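PDB 3R9T: EchA1_1 from Mycobacterium avium subsp. paratuberculosis, which probably catalyses the reversible hydration of trans-2-enoyl-CoA to (3S)-3-hydroxyacyl-CoA in fatty acid metabolism, as a member of the enoyl-CoA hydratase/isomerase family. Local coordinates for residues 74-77 with 81-84; 142-147 with 234-239; 66-71 with 117-122; 24-29 with 35-40; 43-48 with 55-60. One frame throughout, in Å; residues are numbered along the deposited sequence.

Interaction 1 of 5, residues 74-77 with 81-84; sequences KAIA and NLYH. With BEZ (benzoic acid), chain E.
A75 and L82 are where the two backbones come nearest, 7.2 Å from CA to CA, as the chain leaves the short helix 73-77, turns through three residues and continues as the irregular run 81-84. No hydrogen bond crosses between the two segments; the contact is apolar and is made by methyl and methylene carbons. The methyl of A75 points from the helix toward L82 and meets one branch of it, CB to CD2 3.5 Å, a tight carbon-carbon approach. The other branch works elsewhere: L82 CD1 turns to I76, 4.2 Å from its CG1, and to the bound benzoic acid. This helix and loop form one wall of the ligand pocket in the crotonase fold, and I76 and L82 are both pocket residues. I76 CG1 stands beside the backbone N (chi1 -71°) and the chain then runs on nearly straight (chi2 163°), which carries CD1 to within 3.7 Å of benzoic acid C5. L82 CD1 sits 4.0 Å from both C3 and C4 of the ligand. The two side chains thus meet the part of the ring remote from the carboxyl group, and offer it nothing but methyl and methylene groups. A71, from the loop before the helix, packs against both. The backbone here is fixed by polar bonds outside the contact: A75 N is bonded to D72 OD1 at the start of the helix, and the carbonyl of L82 is hydrogen-bonded to S38 OG. Beyond L82, H84 NE2 is hydrogen-bonded to D43 OD1 and ND1 to D86 N.

Interaction 2 of 5, residues 142-147 with 234-239; sequences GLIAAA and DRTMRE. With BEZ (benzoic acid), chain E.
T236 lays its methyl CG2 over the backbone of A146, 3.4 Å from A146 O and 3.6 Å from A146 CA, with the CB methyl of A146 at 4.0 Å. The pocket loop 142-147, with an inverse gamma turn centred on A145, here rests on helix 230-243 of the crotonase fold. In T236, CG2 is anti to the backbone N (chi1 -61° for OG1), which turns the methyl to the loop and sets OG1 beside N, where it bonds G232 O in the preceding turn of the helix. One water donates both to T236 OG1 and to A145 O (2.8 Å), joining loop to helix where no direct hydrogen bond does. I144 adds an apolar contact at the next turn of the helix, its CD1 4.3 Å from E239 CB. E239 turns its carboxylate off the loop to a salt bridge with R216 of the second subunit, and R235 and R238 both pair with D222 of that subunit, so the helix serves pocket and subunit interface together. On the ligand side, A146 CB is 3.9 Å from benzoic acid C2, and A147 N donates to O1 of the ligand at 3.2 Å, with an N-H...O angle of 147°.

Interaction 3 of 5, residues 66-71 with 117-122; sequences SFCAGA and TELALA. With BEZ (benzoic acid), chain E.
L119 projects from helix 115-122 between F67 and C68 and touches both, its chain crossing that of F67 at a slant. It comes to the phenyl ring at the rim and not over a face: CB lies near the ring plane, 4.0 Å from F67 CE2, and CD1 reaches the same CE2 carbon. That CD1 methyl also closes on C68, 4.0 Å from CB and 4.1 Å from SG. Both F67 and C68 hold their first side-chain atom opposite the backbone N (chi1 167° and 172°), although the chain turns a corner at F67; this brings ring and thiol to the helix together. The C68 sulfur accepts a weak bond from G70 N. Backbone bonds from F67 and C68 to T111 tie the loop to the start of strand 111-113. Loop and helix meet near the middle of the chain in this crotonase fold, and both reach the ligand pocket. On the loop side A71 CB is 4.0 Å from benzoic acid C6. On the helix side E118 extends its chain beyond CG into the pocket, where OE1 is 2.5 Å from O1 of the ligand. Its other oxygen, OE2, is bonded to G149 N and, weakly, to A147 N, which helps to set the direction of the carboxylate, and E138 lies close by. Between loop and helix the contact is apolar and buried; no hydrogen bond joins them directly and their spacing rests on side-chain packing, with the bonds to T111 placing the loop, while the polar work falls to E118, the residue before L119.

Interaction 4 of 5, residues 24-29 with 35-40; sequences INRPEA and AAVSIG
R26 reaches over V37 with the aliphatic part of its chain before the charge leaves for other partners. CB points toward the helix, and CG, beside the backbone N, comes to 4.0 Å from V37 CG2. The next carbon, CD, makes the close contact, 3.5 Å from the same methyl. The chain bends about the CG-CD bond (chi3 71°), so that NE and the guanidinium swing off the valine instead of running on across it. A29 CB then lies 3.5 Å above one face of the guanidinium plane, offset toward its rim. At the tip NH1 holds a salt bridge to D72 OD2 and a hydrogen bond to A32 O. V37 has a second neighbour on its other branch: I24 CG2 is 3.8 Å from V37 CG1, the two side chains slanting across each other, and I24 CG1 is 4.2 Å from that carbon. V37 CG1 is anti to the backbone N (chi1 175°), a setting that splits its two methyls between the isoleucine and the arginine. These residues join the end of strand 19-24 to the first turn of helix 35-50, the opening half of a beta-alpha-beta unit in the crotonase fold. The connecting loop is also held by polar bonds, R26 N to N31 OD1 and V37 N to N34 OD1. A buried valine is therefore covered by an isoleucine and by the carbons of an arginine; the salt bridge to D72, just before helix 73-77, probably helps hold the guanidinium, and with it the methylenes beside the valine.

Interaction 5 of 5, residues 43-48 with 55-60; sequences DALEEA and RAVVLT
V57 receives A48 and L45 of helix 35-50, and strand 56-61 brings it there after two residues that face elsewhere. R55, just ahead of the strand, turns from the helix and gives NH2 to N206 O. A56 also points away, its methyl packing on T204 of helix 192-204 on the far side of the sheet. V57 then faces helix 35-50, and each of its methyls has its own partner: CG2 meets A48 CB at 3.5 Å, CG1 meets L45 CD2 at 4.0 Å. The first torsion, 173°, sets CG1 anti to the backbone N, and so divides the branches between the two helix residues, one turn apart. L45 crosses V57 at about a right angle and lies also against Y95, H98 and I100. V58 reverses direction to L193 and A196 of helix 192-204. L59 returns to the side of V57 and packs on I22 of strand 19-24, and T60 ends the run with OG1 hydrogen-bonded to A107 O. The backbone is bonded on both flanks, A56 and V58 to M20, V57 to P103 and I105, as befits an inner strand. Helix and strand are the second and third elements of the beta-alpha-beta unit 19-24, 35-50, 56-61. No hydrogen bond crosses between the two segments: the contact is one of buried methyl groups, with A48 contributing a single methyl at its closest point.

Along the chain interaction 4 comes first, then 5, both on helix 35-50 and linked by the backbone bond of I24 N to T60 O; their centres are 15 Å apart. They build the beta-alpha-beta unit at one side of the six-stranded sheet. Interaction 1 falls within the span closed by interaction 3, which lies near the middle of the chain and touches 1, 2, 4 and 5. Interactions 1, 2 and 3, with centres 15 to 16 Å apart, each contribute residues that touch the benzoic acid. Interaction 2 has its centre about 26 Å from that of 5, across the chain's centre, and its helix 230-243 and loop also contact the second subunit.

Interaction 1 of 5, residues 74-77 with 81-84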
# COMPACT_ATOMS: atom_id res chain seq x y z
N LYS B 74 -1.06 32.09 12.30
CA LYS B 74 -1.67 33.22 13.01
C LYS B 74 -3.15 32.95 13.26
O LYS B 74 -3.69 33.32 14.30
CB LYS B 74 -1.48 34.51 12.22
N ALA B 75 -3.80 32.29 12.29
CA ALA B 75 -5.18 31.84 12.45
C ALA B 75 -5.28 30.76 13.52
O ALA B 75 -6.26 30.71 14.27
CB ALA B 75 -5.72 31.31 11.12
N ILE B 76 -4.27 29.89 13.60
CA ILE B 76 -4.28 28.84 14.61
C ILE B 76 -4.18 29.50 15.99
O ILE B 76 -4.85 29.09 16.94
CB ILE B 76 -3.11 27.85 14.40
CG1 ILE B 76 -3.37 27.00 13.16
CG2 ILE B 76 -2.95 26.95 15.61
CD1 ILE B 76 -2.13 26.29 12.63
N ALA B 77 -3.37 30.56 16.04
CA ALA B 77 -3.09 31.28 17.28
C ALA B 77 -4.34 31.99 17.79
O ALA B 77 -4.56 32.07 19.00
CB ALA B 77 -1.96 32.28 17.06
N ASN B 81 -11.10 28.89 12.96
CA ASN B 81 -11.31 27.74 12.07
C ASN B 81 -10.67 28.02 10.73
O ASN B 81 -10.69 29.15 10.24
CB ASN B 81 -12.79 27.42 11.86
CG ASN B 81 -13.52 27.08 13.16
OD1 ASN B 81 -12.95 26.47 14.07
ND2 ASN B 81 -14.78 27.47 13.24
N LEU B 82 -10.09 26.98 10.14
CA LEU B 82 -9.36 27.12 8.88
C LEU B 82 -10.24 26.76 7.71
O LEU B 82 -9.94 27.12 6.57
CB LEU B 82 -8.10 26.27 8.91
CG LEU B 82 -7.13 26.67 10.03
CD1 LEU B 82 -5.85 25.87 9.94
CD2 LEU B 82 -6.82 28.18 10.03
N TYR B 83 -11.36 26.10 8.00
CA TYR B 83 -12.20 25.51 6.98
C TYR B 83 -13.17 26.51 6.36
O TYR B 83 -13.22 27.67 6.77
CB TYR B 83 -12.93 24.28 7.56
CG TYR B 83 -13.84 24.52 8.75
CD1 TYR B 83 -15.07 25.16 8.59
CD2 TYR B 83 -13.51 24.06 10.03
CE1 TYR B 83 -15.94 25.37 9.67
CE2 TYR B 83 -14.37 24.27 11.12
CZ TYR B 83 -15.59 24.93 10.93
OH TYR B 83 -16.46 25.14 11.99
N HIS B 84 -13.88 26.06 5.33
CA HIS B 84 -14.92 26.88 4.70
C HIS B 84 -15.99 27.09 5.76
O HIS B 84 -16.55 26.11 6.24
CB HIS B 84 -15.52 26.15 3.50
CG HIS B 84 -16.43 26.97 2.64
ND1 HIS B 84 -17.46 27.73 3.15
CD2 HIS B 84 -16.49 27.09 1.29
CE1 HIS B 84 -18.10 28.32 2.15
NE2 HIS B 84 -17.54 27.95 1.02
C BEZ E . -2.36 20.61 9.72
O1 BEZ E . -2.91 19.72 9.05
O2 BEZ E . -1.14 20.84 9.57
C1 BEZ E . -3.20 21.41 10.66
C2 BEZ E . -4.57 21.45 10.46
C3 BEZ E . -5.38 22.19 11.32
C4 BEZ E . -4.80 22.89 12.37
C5 BEZ E . -3.42 22.85 12.57
C6 BEZ E . -2.61 22.11 11.71

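Interaction 2 of 5, residues 142-147 with 234-239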
# COMPACT_ATOMS: atom_id res chain seq x y z
N GLY B 142 3.84 20.75 18.29
CA GLY B 142 2.90 20.30 19.32
C GLY B 142 1.49 19.97 18.85
O GLY B 142 0.62 19.64 19.66
N LEU B 143 1.31 20.00 17.53
CA LEU B 143 0.06 19.64 16.87
C LEU B 143 0.29 18.38 16.04
O LEU B 143 1.26 17.67 16.25
CB LEU B 143 -0.37 20.77 15.94
N ILE B 144 -0.60 18.11 15.09
CA ILE B 144 -0.45 16.96 14.18
C ILE B 144 -0.98 17.35 12.81
O ILE B 144 -1.60 18.39 12.67
CB ILE B 144 -1.20 15.68 14.66
CG1 ILE B 144 -2.70 15.94 14.87
CG2 ILE B 144 -0.51 15.04 15.91
CD1 ILE B 144 -3.50 14.68 15.17
N ALA B 145 -0.70 16.50 11.82
CA ALA B 145 -1.23 16.66 10.47
C ALA B 145 -2.70 16.28 10.49
O ALA B 145 -3.08 15.16 10.12
CB ALA B 145 -0.43 15.79 9.46
N ALA B 146 -3.51 17.24 10.93
CA ALA B 146 -4.93 17.04 11.19
C ALA B 146 -5.78 17.07 9.93
O ALA B 146 -6.94 16.65 9.96
CB ALA B 146 -5.44 18.10 12.21
N ALA B 147 -5.22 17.58 8.83
CA ALA B 147 -5.92 17.66 7.54
C ALA B 147 -5.74 16.40 6.67
O ALA B 147 -5.63 16.50 5.44
CB ALA B 147 -5.45 18.93 6.78
N ASP B 234 -12.33 10.49 12.26
CA ASP B 234 -12.82 10.38 13.63
C ASP B 234 -11.67 10.32 14.64
O ASP B 234 -11.69 11.04 15.65
CB ASP B 234 -13.70 9.14 13.77
CG ASP B 234 -15.03 9.28 13.05
OD1 ASP B 234 -15.37 10.38 12.57
OD2 ASP B 234 -15.75 8.25 12.98
N ARG B 235 -10.66 9.48 14.37
CA ARG B 235 -9.47 9.37 15.27
C ARG B 235 -8.67 10.64 15.30
O ARG B 235 -8.22 11.05 16.36
CB ARG B 235 -8.57 8.20 14.88
CG ARG B 235 -9.20 6.87 15.19
CD ARG B 235 -8.27 5.73 14.88
NE ARG B 235 -9.02 4.48 14.97
CZ ARG B 235 -9.35 3.71 13.94
NH1 ARG B 235 -8.95 3.99 12.71
NH2 ARG B 235 -10.08 2.61 14.16
N THR B 236 -8.52 11.29 14.15
CA THR B 236 -7.81 12.57 14.09
C THR B 236 -8.50 13.65 14.92
O THR B 236 -7.86 14.36 15.71
CB THR B 236 -7.67 13.05 12.63
OG1 THR B 236 -6.91 12.07 11.89
CG2 THR B 236 -6.99 14.44 12.57
N MET B 237 -9.82 13.75 14.77
CA MET B 237 -10.61 14.74 15.51
C MET B 237 -10.51 14.50 17.02
O MET B 237 -10.31 15.43 17.80
CB MET B 237 -12.07 14.72 15.02
CG MET B 237 -12.27 15.45 13.70
SD MET B 237 -13.81 15.09 12.80
CE MET B 237 -13.61 16.18 11.39
N ARG B 238 -10.62 13.24 17.43
CA ARG B 238 -10.48 12.84 18.84
C ARG B 238 -9.13 13.26 19.44
O ARG B 238 -9.07 13.81 20.54
CB ARG B 238 -10.68 11.32 18.92
CG ARG B 238 -10.28 10.59 20.19
CD ARG B 238 -10.73 9.11 20.08
NE ARG B 238 -9.68 8.16 19.66
CZ ARG B 238 -9.91 7.02 19.00
NH1 ARG B 238 -11.13 6.67 18.61
NH2 ARG B 238 -8.89 6.22 18.71
N GLU B 239 -8.06 13.02 18.69
CA GLU B 239 -6.71 13.32 19.17
C GLU B 239 -6.47 14.83 19.20
O GLU B 239 -5.86 15.33 20.14
CB GLU B 239 -5.63 12.61 18.34
CG GLU B 239 -5.68 11.10 18.36
CD GLU B 239 -5.16 10.48 19.62
OE1 GLU B 239 -4.64 11.22 20.49
OE2 GLU B 239 -5.25 9.24 19.74
C BEZ E . -2.36 20.61 9.72
O1 BEZ E . -2.91 19.72 9.05
O2 BEZ E . -1.14 20.84 9.57
C1 BEZ E . -3.20 21.41 10.66
C2 BEZ E . -4.57 21.45 10.46
C3 BEZ E . -5.38 22.19 11.32
C4 BEZ E . -4.80 22.89 12.37
C5 BEZ E . -3.42 22.85 12.57
C6 BEZ E . -2.61 22.11 11.71
O HOH W 1 -5.17 13.36 9.81

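Interaction 3 of 5, residues 66-71 with 117-122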
# COMPACT_ATOMS: atom_id res chain seq x y z
N SER B 66 6.01 29.35 -3.29
CA SER B 66 5.14 28.60 -2.38
C SER B 66 3.93 27.98 -3.06
O SER B 66 3.18 28.69 -3.70
CB SER B 66 4.62 29.52 -1.27
OG SER B 66 5.66 30.11 -0.51
N PHE B 67 3.72 26.67 -2.88
CA PHE B 67 2.43 26.05 -3.24
C PHE B 67 1.47 26.32 -2.08
O PHE B 67 0.42 26.95 -2.24
CB PHE B 67 2.63 24.55 -3.51
CG PHE B 67 1.34 23.73 -3.58
CD1 PHE B 67 0.50 23.82 -4.68
CD2 PHE B 67 1.02 22.83 -2.57
CE1 PHE B 67 -0.65 23.03 -4.76
CE2 PHE B 67 -0.12 22.05 -2.64
CZ PHE B 67 -0.95 22.14 -3.74
N CYS B 68 1.87 25.82 -0.91
CA CYS B 68 1.16 26.06 0.33
C CYS B 68 2.09 25.69 1.48
O CYS B 68 2.48 24.53 1.62
CB CYS B 68 -0.13 25.26 0.38
SG CYS B 68 -0.95 25.32 1.97
N ALA B 69 2.45 26.69 2.27
CA ALA B 69 3.38 26.51 3.39
C ALA B 69 2.75 25.76 4.57
O ALA B 69 3.45 25.40 5.52
CB ALA B 69 3.92 27.87 3.87
N GLY B 70 1.44 25.56 4.50
CA GLY B 70 0.69 24.84 5.53
C GLY B 70 -0.50 25.63 6.05
O GLY B 70 -0.94 26.60 5.44
N ALA B 71 -1.02 25.20 7.20
CA ALA B 71 -2.06 25.93 7.90
C ALA B 71 -1.50 27.28 8.36
O ALA B 71 -0.36 27.35 8.81
CB ALA B 71 -2.56 25.13 9.08
N THR B 117 1.40 19.48 1.86
CA THR B 117 1.54 18.06 1.59
C THR B 117 0.18 17.35 1.72
O THR B 117 -0.12 16.42 0.98
CB THR B 117 2.62 17.44 2.51
OG1 THR B 117 3.91 17.79 2.01
CG2 THR B 117 2.54 15.92 2.54
N GLU B 118 -0.65 17.81 2.66
CA GLU B 118 -1.98 17.24 2.85
C GLU B 118 -2.88 17.55 1.65
O GLU B 118 -3.71 16.74 1.26
CB GLU B 118 -2.55 17.69 4.19
CG GLU B 118 -1.72 17.14 5.35
CD GLU B 118 -2.15 17.70 6.68
OE1 GLU B 118 -1.94 18.91 6.89
OE2 GLU B 118 -2.74 16.94 7.47
N LEU B 119 -2.73 18.73 1.06
CA LEU B 119 -3.43 19.01 -0.21
C LEU B 119 -3.00 18.04 -1.32
O LEU B 119 -3.84 17.58 -2.09
CB LEU B 119 -3.19 20.44 -0.67
CG LEU B 119 -3.68 21.57 0.24
CD1 LEU B 119 -3.30 22.94 -0.35
CD2 LEU B 119 -5.18 21.48 0.51
N ALA B 120 -1.71 17.74 -1.41
CA ALA B 120 -1.18 16.78 -2.39
C ALA B 120 -1.77 15.40 -2.16
O ALA B 120 -2.24 14.75 -3.10
CB ALA B 120 0.38 16.73 -2.33
N LEU B 121 -1.78 14.96 -0.91
CA LEU B 121 -2.34 13.66 -0.54
C LEU B 121 -3.82 13.57 -0.92
O LEU B 121 -4.26 12.55 -1.41
CB LEU B 121 -2.14 13.39 0.94
CG LEU B 121 -0.72 13.18 1.46
CD1 LEU B 121 -0.70 13.24 2.96
CD2 LEU B 121 -0.25 11.83 0.97
N ALA B 122 -4.55 14.65 -0.75
CA ALA B 122 -5.98 14.69 -1.02
C ALA B 122 -6.28 14.76 -2.53
O ALA B 122 -7.40 14.50 -2.96
CB ALA B 122 -6.58 15.90 -0.30
C BEZ E . -2.36 20.61 9.72
O1 BEZ E . -2.91 19.72 9.05
O2 BEZ E . -1.14 20.84 9.57
C1 BEZ E . -3.20 21.41 10.66
C2 BEZ E . -4.57 21.45 10.46
C3 BEZ E . -5.38 22.19 11.32
C4 BEZ E . -4.80 22.89 12.37
C5 BEZ E . -3.42 22.85 12.57
C6 BEZ E . -2.61 22.11 11.71

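Interaction 4 of 5, residues 24-29 with 35-40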
# COMPACT_ATOMS: atom_id res chain seq x y z
N ILE B 24 -4.33 29.23 -5.16
CA ILE B 24 -4.33 29.79 -3.82
C ILE B 24 -3.65 31.15 -3.96
O ILE B 24 -2.60 31.25 -4.60
CB ILE B 24 -3.57 28.92 -2.82
CG1 ILE B 24 -4.21 27.53 -2.71
CG2 ILE B 24 -3.55 29.59 -1.46
CD1 ILE B 24 -3.31 26.51 -2.00
N ASN B 25 -4.26 32.18 -3.38
CA ASN B 25 -3.92 33.57 -3.67
C ASN B 25 -3.51 34.35 -2.42
O ASN B 25 -4.01 35.45 -2.17
CB ASN B 25 -5.12 34.22 -4.37
CG ASN B 25 -4.78 35.54 -5.04
OD1 ASN B 25 -3.67 35.72 -5.55
ND2 ASN B 25 -5.73 36.48 -5.04
N ARG B 26 -2.58 33.79 -1.64
CA ARG B 26 -1.98 34.54 -0.51
C ARG B 26 -0.46 34.46 -0.50
O ARG B 26 0.13 34.02 0.50
CB ARG B 26 -2.50 34.03 0.83
CG ARG B 26 -3.98 34.19 1.04
CD ARG B 26 -4.31 33.71 2.41
NE ARG B 26 -3.82 34.61 3.46
CZ ARG B 26 -3.34 34.23 4.64
NH1 ARG B 26 -3.23 32.94 4.95
NH2 ARG B 26 -2.93 35.14 5.51
N PRO B 27 0.19 34.90 -1.59
CA PRO B 27 1.63 34.75 -1.62
C PRO B 27 2.35 35.55 -0.53
O PRO B 27 3.37 35.09 -0.03
CB PRO B 27 2.01 35.25 -3.03
CG PRO B 27 0.89 36.11 -3.46
CD PRO B 27 -0.34 35.59 -2.77
N GLU B 28 1.79 36.69 -0.13
CA GLU B 28 2.34 37.47 1.00
C GLU B 28 2.42 36.65 2.30
O GLU B 28 3.16 37.02 3.22
CB GLU B 28 1.52 38.75 1.23
CG GLU B 28 0.13 38.54 1.89
CD GLU B 28 -0.99 38.23 0.90
OE1 GLU B 28 -0.71 37.92 -0.28
OE2 GLU B 28 -2.17 38.30 1.32
N ALA B 29 1.65 35.56 2.37
CA ALA B 29 1.68 34.67 3.53
C ALA B 29 2.05 33.23 3.15
O ALA B 29 1.65 32.28 3.82
CB ALA B 29 0.32 34.69 4.23
N ALA B 35 -9.52 30.54 6.43
CA ALA B 35 -10.93 30.45 6.01
C ALA B 35 -11.23 31.07 4.63
O ALA B 35 -12.06 30.55 3.89
CB ALA B 35 -11.84 31.07 7.08
N ALA B 36 -10.58 32.19 4.30
CA ALA B 36 -10.77 32.84 3.00
C ALA B 36 -10.30 31.96 1.82
O ALA B 36 -10.96 31.88 0.78
CB ALA B 36 -10.05 34.19 2.98
N VAL B 37 -9.16 31.29 2.00
CA VAL B 37 -8.67 30.35 0.99
C VAL B 37 -9.66 29.19 0.87
O VAL B 37 -10.01 28.77 -0.23
CB VAL B 37 -7.27 29.81 1.35
CG1 VAL B 37 -6.82 28.73 0.33
CG2 VAL B 37 -6.23 30.96 1.45
N SER B 38 -10.14 28.69 2.01
CA SER B 38 -11.08 27.58 1.99
C SER B 38 -12.37 27.91 1.24
O SER B 38 -12.94 27.05 0.58
CB SER B 38 -11.39 27.10 3.41
OG SER B 38 -10.20 26.72 4.07
N ILE B 39 -12.81 29.15 1.35
CA ILE B 39 -14.00 29.60 0.62
C ILE B 39 -13.77 29.56 -0.88
O ILE B 39 -14.60 29.03 -1.62
CB ILE B 39 -14.40 31.01 1.06
CG1 ILE B 39 -15.03 30.95 2.45
CG2 ILE B 39 -15.39 31.64 0.08
CD1 ILE B 39 -15.12 32.30 3.17
N GLY B 40 -12.65 30.11 -1.30
CA GLY B 40 -12.31 30.16 -2.72
C GLY B 40 -12.14 28.79 -3.33
O GLY B 40 -12.65 28.51 -4.42

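Interaction 5 of 5, residues 43-48 with 55-60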
# COMPACT_ATOMS: atom_id res chain seq x y z
N ASP B 43 -15.64 26.55 -2.96
CA ASP B 43 -16.68 26.95 -3.91
C ASP B 43 -16.32 26.58 -5.36
O ASP B 43 -17.18 26.13 -6.12
CB ASP B 43 -16.98 28.46 -3.80
CG ASP B 43 -17.64 28.84 -2.47
OD1 ASP B 43 -18.05 27.96 -1.69
OD2 ASP B 43 -17.74 30.06 -2.23
N ALA B 44 -15.05 26.75 -5.73
CA ALA B 44 -14.57 26.43 -7.09
C ALA B 44 -14.67 24.93 -7.36
O ALA B 44 -15.10 24.50 -8.43
CB ALA B 44 -13.13 26.91 -7.27
N LEU B 45 -14.29 24.11 -6.38
CA LEU B 45 -14.48 22.67 -6.52
C LEU B 45 -15.95 22.30 -6.71
O LEU B 45 -16.27 21.43 -7.52
CB LEU B 45 -13.97 21.93 -5.29
CG LEU B 45 -12.50 21.57 -5.18
CD1 LEU B 45 -12.32 20.75 -3.89
CD2 LEU B 45 -12.01 20.77 -6.39
N GLU B 46 -16.83 22.93 -5.95
CA GLU B 46 -18.26 22.65 -6.05
C GLU B 46 -18.77 23.03 -7.45
O GLU B 46 -19.56 22.30 -8.05
CB GLU B 46 -19.02 23.37 -4.91
CG GLU B 46 -20.54 23.48 -5.03
CD GLU B 46 -21.15 24.34 -3.92
OE1 GLU B 46 -22.00 23.82 -3.16
OE2 GLU B 46 -20.80 25.54 -3.81
N GLU B 47 -18.26 24.13 -7.98
CA GLU B 47 -18.64 24.61 -9.32
C GLU B 47 -18.12 23.64 -10.36
O GLU B 47 -18.83 23.30 -11.31
CB GLU B 47 -18.06 26.02 -9.57
CG GLU B 47 -18.17 26.54 -11.02
CD GLU B 47 -19.60 26.60 -11.56
OE1 GLU B 47 -20.10 27.72 -11.78
OE2 GLU B 47 -20.22 25.53 -11.78
N ALA B 48 -16.90 23.16 -10.16
CA ALA B 48 -16.30 22.21 -11.08
C ALA B 48 -17.14 20.93 -11.13
O ALA B 48 -17.37 20.37 -12.21
CB ALA B 48 -14.85 21.89 -10.65
N ARG B 55 -13.89 19.24 -17.00
CA ARG B 55 -13.48 17.84 -17.08
C ARG B 55 -12.35 17.46 -16.11
O ARG B 55 -12.07 16.27 -15.91
CB ARG B 55 -13.02 17.49 -18.50
CG ARG B 55 -14.11 17.54 -19.55
CD ARG B 55 -15.22 16.52 -19.31
NE ARG B 55 -14.61 15.23 -19.02
CZ ARG B 55 -14.15 14.35 -19.92
NH1 ARG B 55 -14.29 14.55 -21.22
NH2 ARG B 55 -13.57 13.24 -19.48
N ALA B 56 -11.68 18.47 -15.57
CA ALA B 56 -10.56 18.26 -14.64
C ALA B 56 -10.29 19.55 -13.88
O ALA B 56 -10.64 20.64 -14.32
CB ALA B 56 -9.30 17.83 -15.40
N VAL B 57 -9.66 19.40 -12.72
CA VAL B 57 -9.30 20.51 -11.88
C VAL B 57 -7.83 20.44 -11.55
O VAL B 57 -7.33 19.38 -11.18
CB VAL B 57 -10.09 20.43 -10.57
CG1 VAL B 57 -9.62 21.49 -9.57
CG2 VAL B 57 -11.57 20.57 -10.87
N VAL B 58 -7.16 21.59 -11.68
CA VAL B 58 -5.78 21.77 -11.21
C VAL B 58 -5.75 22.79 -10.08
O VAL B 58 -6.36 23.87 -10.19
CB VAL B 58 -4.85 22.26 -12.35
CG1 VAL B 58 -3.47 22.62 -11.83
CG2 VAL B 58 -4.73 21.20 -13.42
N LEU B 59 -5.05 22.43 -9.00
CA LEU B 59 -4.85 23.27 -7.82
C LEU B 59 -3.38 23.67 -7.78
O LEU B 59 -2.52 22.81 -7.82
CB LEU B 59 -5.22 22.51 -6.53
CG LEU B 59 -4.98 23.31 -5.24
CD1 LEU B 59 -5.95 24.50 -5.17
CD2 LEU B 59 -5.09 22.40 -3.99
N THR B 60 -3.10 24.98 -7.68
CA THR B 60 -1.72 25.47 -7.61
C THR B 60 -1.66 26.70 -6.68
O THR B 60 -2.70 27.14 -6.14
CB THR B 60 -1.21 25.78 -9.04
OG1 THR B 60 0.23 25.86 -9.08
CG2 THR B 60 -1.86 27.08 -9.59